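PDB 5THE: uncharacterized protein from Vanderwaltozyma polyspora, which probably binds a small guide RNA and uses it to select RNA targets, this chain being the C-terminal lobe of a yeast Argonaute. Local coordinates for residues D221-K224 with Y230-N233. Numbering follows the deposited sequence.
With nucleotides of chain B.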
loop_
_atom_site.group_PDB
_atom_site.type_symbol
_atom_site.label_atom_id
_atom_site.label_comp_id
_atom_site.label_asym_id
_atom_site.label_seq_id
_atom_site.Cartn_x
_atom_site.Cartn_y
_atom_site.Cartn_z
ATOM N N ASP A 221 24.474 5.803 -1.569
ATOM C CA ASP A 221 24.899 6.744 -0.528
ATOM C C ASP A 221 24.074 6.596 0.741
ATOM O O ASP A 221 24.541 6.987 1.816
ATOM C CB ASP A 221 24.854 8.191 -1.021
ATOM C CG ASP A 221 25.984 8.505 -2.004
ATOM O OD1 ASP A 221 27.012 7.792 -1.980
ATOM O OD2 ASP A 221 25.849 9.463 -2.799
ATOM N N ASN A 222 22.885 6.005 0.649
ATOM C CA ASN A 222 22.136 5.662 1.850
ATOM C C ASN A 222 22.600 4.333 2.426
ATOM O O ASN A 222 22.941 4.242 3.613
ATOM C CB ASN A 222 20.641 5.588 1.542
ATOM C CG ASN A 222 20.058 6.912 1.158
ATOM O OD1 ASN A 222 20.557 7.962 1.559
ATOM N ND2 ASN A 222 18.981 6.877 0.373
ATOM N N PHE A 223 22.588 3.291 1.592
ATOM C CA PHE A 223 22.902 1.938 2.041
ATOM C C PHE A 223 24.266 1.886 2.709
ATOM O O PHE A 223 24.433 1.247 3.756
ATOM C CB PHE A 223 22.853 0.989 0.837
ATOM C CG PHE A 223 23.000 -0.469 1.185
ATOM C CD1 PHE A 223 22.360 -1.002 2.295
ATOM C CD2 PHE A 223 23.757 -1.316 0.383
ATOM C CE1 PHE A 223 22.496 -2.346 2.609
ATOM C CE2 PHE A 223 23.888 -2.672 0.687
ATOM C CZ PHE A 223 23.253 -3.182 1.804
ATOM N N LYS A 224 25.250 2.578 2.129
ATOM C CA LYS A 224 26.623 2.522 2.620
ATOM C C LYS A 224 26.779 3.061 4.041
ATOM O O LYS A 224 27.832 2.847 4.648
ATOM C CB LYS A 224 27.544 3.286 1.659
ATOM C CG LYS A 224 27.530 4.783 1.849
ATOM C CD LYS A 224 28.195 5.488 0.671
ATOM C CE LYS A 224 29.491 4.800 0.264
ATOM N NZ LYS A 224 30.470 4.731 1.380
ATOM N N TYR A 230 17.873 1.773 8.770
ATOM C CA TYR A 230 17.706 1.708 7.319
ATOM C C TYR A 230 17.567 0.265 6.856
ATOM O O TYR A 230 16.683 -0.071 6.055
ATOM C CB TYR A 230 18.903 2.388 6.650
ATOM C CG TYR A 230 18.908 2.361 5.143
ATOM C CD1 TYR A 230 19.408 1.264 4.437
ATOM C CD2 TYR A 230 18.445 3.441 4.423
ATOM C CE1 TYR A 230 19.433 1.256 3.058
ATOM C CE2 TYR A 230 18.457 3.429 3.056
ATOM C CZ TYR A 230 18.946 2.341 2.378
ATOM O OH TYR A 230 18.965 2.369 1.005
ATOM N N ASN A 231 18.440 -0.611 7.360
ATOM C CA ASN A 231 18.393 -2.010 6.958
ATOM C C ASN A 231 17.093 -2.661 7.384
ATOM O O ASN A 231 16.518 -3.450 6.628
ATOM C CB ASN A 231 19.597 -2.755 7.532
ATOM C CG ASN A 231 20.887 -2.323 6.873
ATOM O OD1 ASN A 231 20.868 -1.673 5.817
ATOM N ND2 ASN A 231 22.008 -2.674 7.476
ATOM N N SER A 232 16.614 -2.348 8.592
ATOM C CA SER A 232 15.349 -2.905 9.056
ATOM C C SER A 232 14.196 -2.471 8.156
ATOM O O SER A 232 13.303 -3.270 7.845
ATOM C CB SER A 232 15.077 -2.476 10.498
ATOM O OG SER A 232 16.161 -2.812 11.343
ATOM N N ASN A 233 14.183 -1.203 7.744
ATOM C CA ASN A 233 13.117 -0.734 6.866
ATOM C C ASN A 233 13.192 -1.404 5.501
ATOM O O ASN A 233 12.164 -1.808 4.951
ATOM C CB ASN A 233 13.182 0.788 6.731
ATOM C CG ASN A 233 12.782 1.495 8.021
ATOM O OD1 ASN A 233 12.156 0.904 8.889
ATOM N ND2 ASN A 233 13.148 2.758 8.146
ATOM P P A B 2 16.434 4.534 -0.948
ATOM O OP1 A B 2 16.110 5.979 -1.056
ATOM O OP2 A B 2 17.805 4.077 -0.561
ATOM O "O5'" A B 2 15.378 3.867 0.038
ATOM C "C5'" A B 2 15.196 2.449 0.076
ATOM C "C4'" A B 2 14.528 2.027 1.353
ATOM O "O4'" A B 2 15.433 2.246 2.457
ATOM C "C3'" A B 2 13.294 2.818 1.745
ATOM O "O3'" A B 2 12.149 2.393 1.066
ATOM C "C2'" A B 2 13.231 2.601 3.250
ATOM O "O2'" A B 2 12.781 1.285 3.537
ATOM C "C1'" A B 2 14.710 2.669 3.599
ATOM N N9 A B 2 15.174 4.037 3.906
ATOM C C8 A B 2 15.609 4.979 3.008
ATOM N N7 A B 2 16.013 6.091 3.552
ATOM C C5 A B 2 15.856 5.848 4.913
ATOM C C6 A B 2 16.114 6.649 6.022
ATOM N N6 A B 2 16.603 7.882 5.885
ATOM N N1 A B 2 15.841 6.132 7.251
ATOM C C2 A B 2 15.347 4.883 7.320
ATOM N N3 A B 2 15.057 4.022 6.332
ATOM C C4 A B 2 15.336 4.588 5.152
ATOM P P A B 3 11.002 3.448 0.717
ATOM O OP1 A B 3 10.045 2.635 -0.092
ATOM O OP2 A B 3 11.599 4.697 0.157
ATOM O "O5'" A B 3 10.364 3.795 2.139
ATOM C "C5'" A B 3 9.728 2.779 2.897
ATOM C "C4'" A B 3 9.458 3.231 4.305
ATOM O "O4'" A B 3 10.696 3.416 5.038
ATOM C "C3'" A B 3 8.751 4.566 4.443
ATOM O "O3'" A B 3 7.369 4.439 4.228
ATOM C "C2'" A B 3 9.103 4.966 5.866
ATOM O "O2'" A B 3 8.304 4.244 6.796
ATOM C "C1'" A B 3 10.549 4.474 5.959
ATOM N N9 A B 3 11.446 5.553 5.549
ATOM C C8 A B 3 11.752 5.946 4.264
ATOM N N7 A B 3 12.543 6.991 4.228
ATOM C C5 A B 3 12.757 7.289 5.562
ATOM C C6 A B 3 13.505 8.297 6.157
ATOM N N6 A B 3 14.200 9.188 5.428
ATOM N N1 A B 3 13.508 8.327 7.507
ATOM C C2 A B 3 12.792 7.405 8.185
ATOM N N3 A B 3 12.029 6.404 7.733
ATOM C C4 A B 3 12.068 6.421 6.393
HETATM O O HOH W 1 22.662 0.472 5.631
#
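Asn222 and Phe223 meet Tyr230 where two consecutive helices follow strand 215-219, the edge of a parallel sheet in the Argonaute MID domain: short helix 220-223 leads through a short connection into helix 228-241. The contact is apolar, with no direct hydrogen bond between the segments. The Tyr230 ring has the Asn222 backbone carbonyl carbon over one face, set toward the rim, and its CE2 touches Asn222 CB at 3.4 Å. With CG anti to the backbone N (chi1 178°), Tyr230 places its ring between Asn222 and the nucleotide. Phe223 meets it obliquely, the side chains crossing at about a right angle, with CD1 of Phe223 3.8 Å from CE1 of Tyr230. A large apolar ring suits Phe223, which also packs on Leu99 and Met103.

Asn231 OD1 lies in the plane of the Phe223 ring, 3.7 Å from CE1, where the weakly positive C-H edge can accept a carbonyl oxygen. A water hydrogen-bonds to Phe223 O at 2.7 Å and to Asn231 OD1 at 2.8 Å, while the bond from Asn231 ND2 to Asp109 should fix which way the amide is turned.

The other face of Tyr230 is turned to the RNA, with O4' of A2 of chain B above it, consistent with the MID-domain pocket that holds the guide 5' end in Argonautes. The Tyr230 hydroxyl donates to OP2, although the position of OH is less certain. Replacing Tyr230 by an alanine would remove the ring, and is likely to leave a gap between Asn222, Phe223 and the nucleotide. Asparagine suits position 222 because its short amide offers an N-H to the phosphate: Asn222 ND2 reaches OP2 of A2 of chain B at 3.2 Å, in an almost perfectly straight N-H...O bond of 179°.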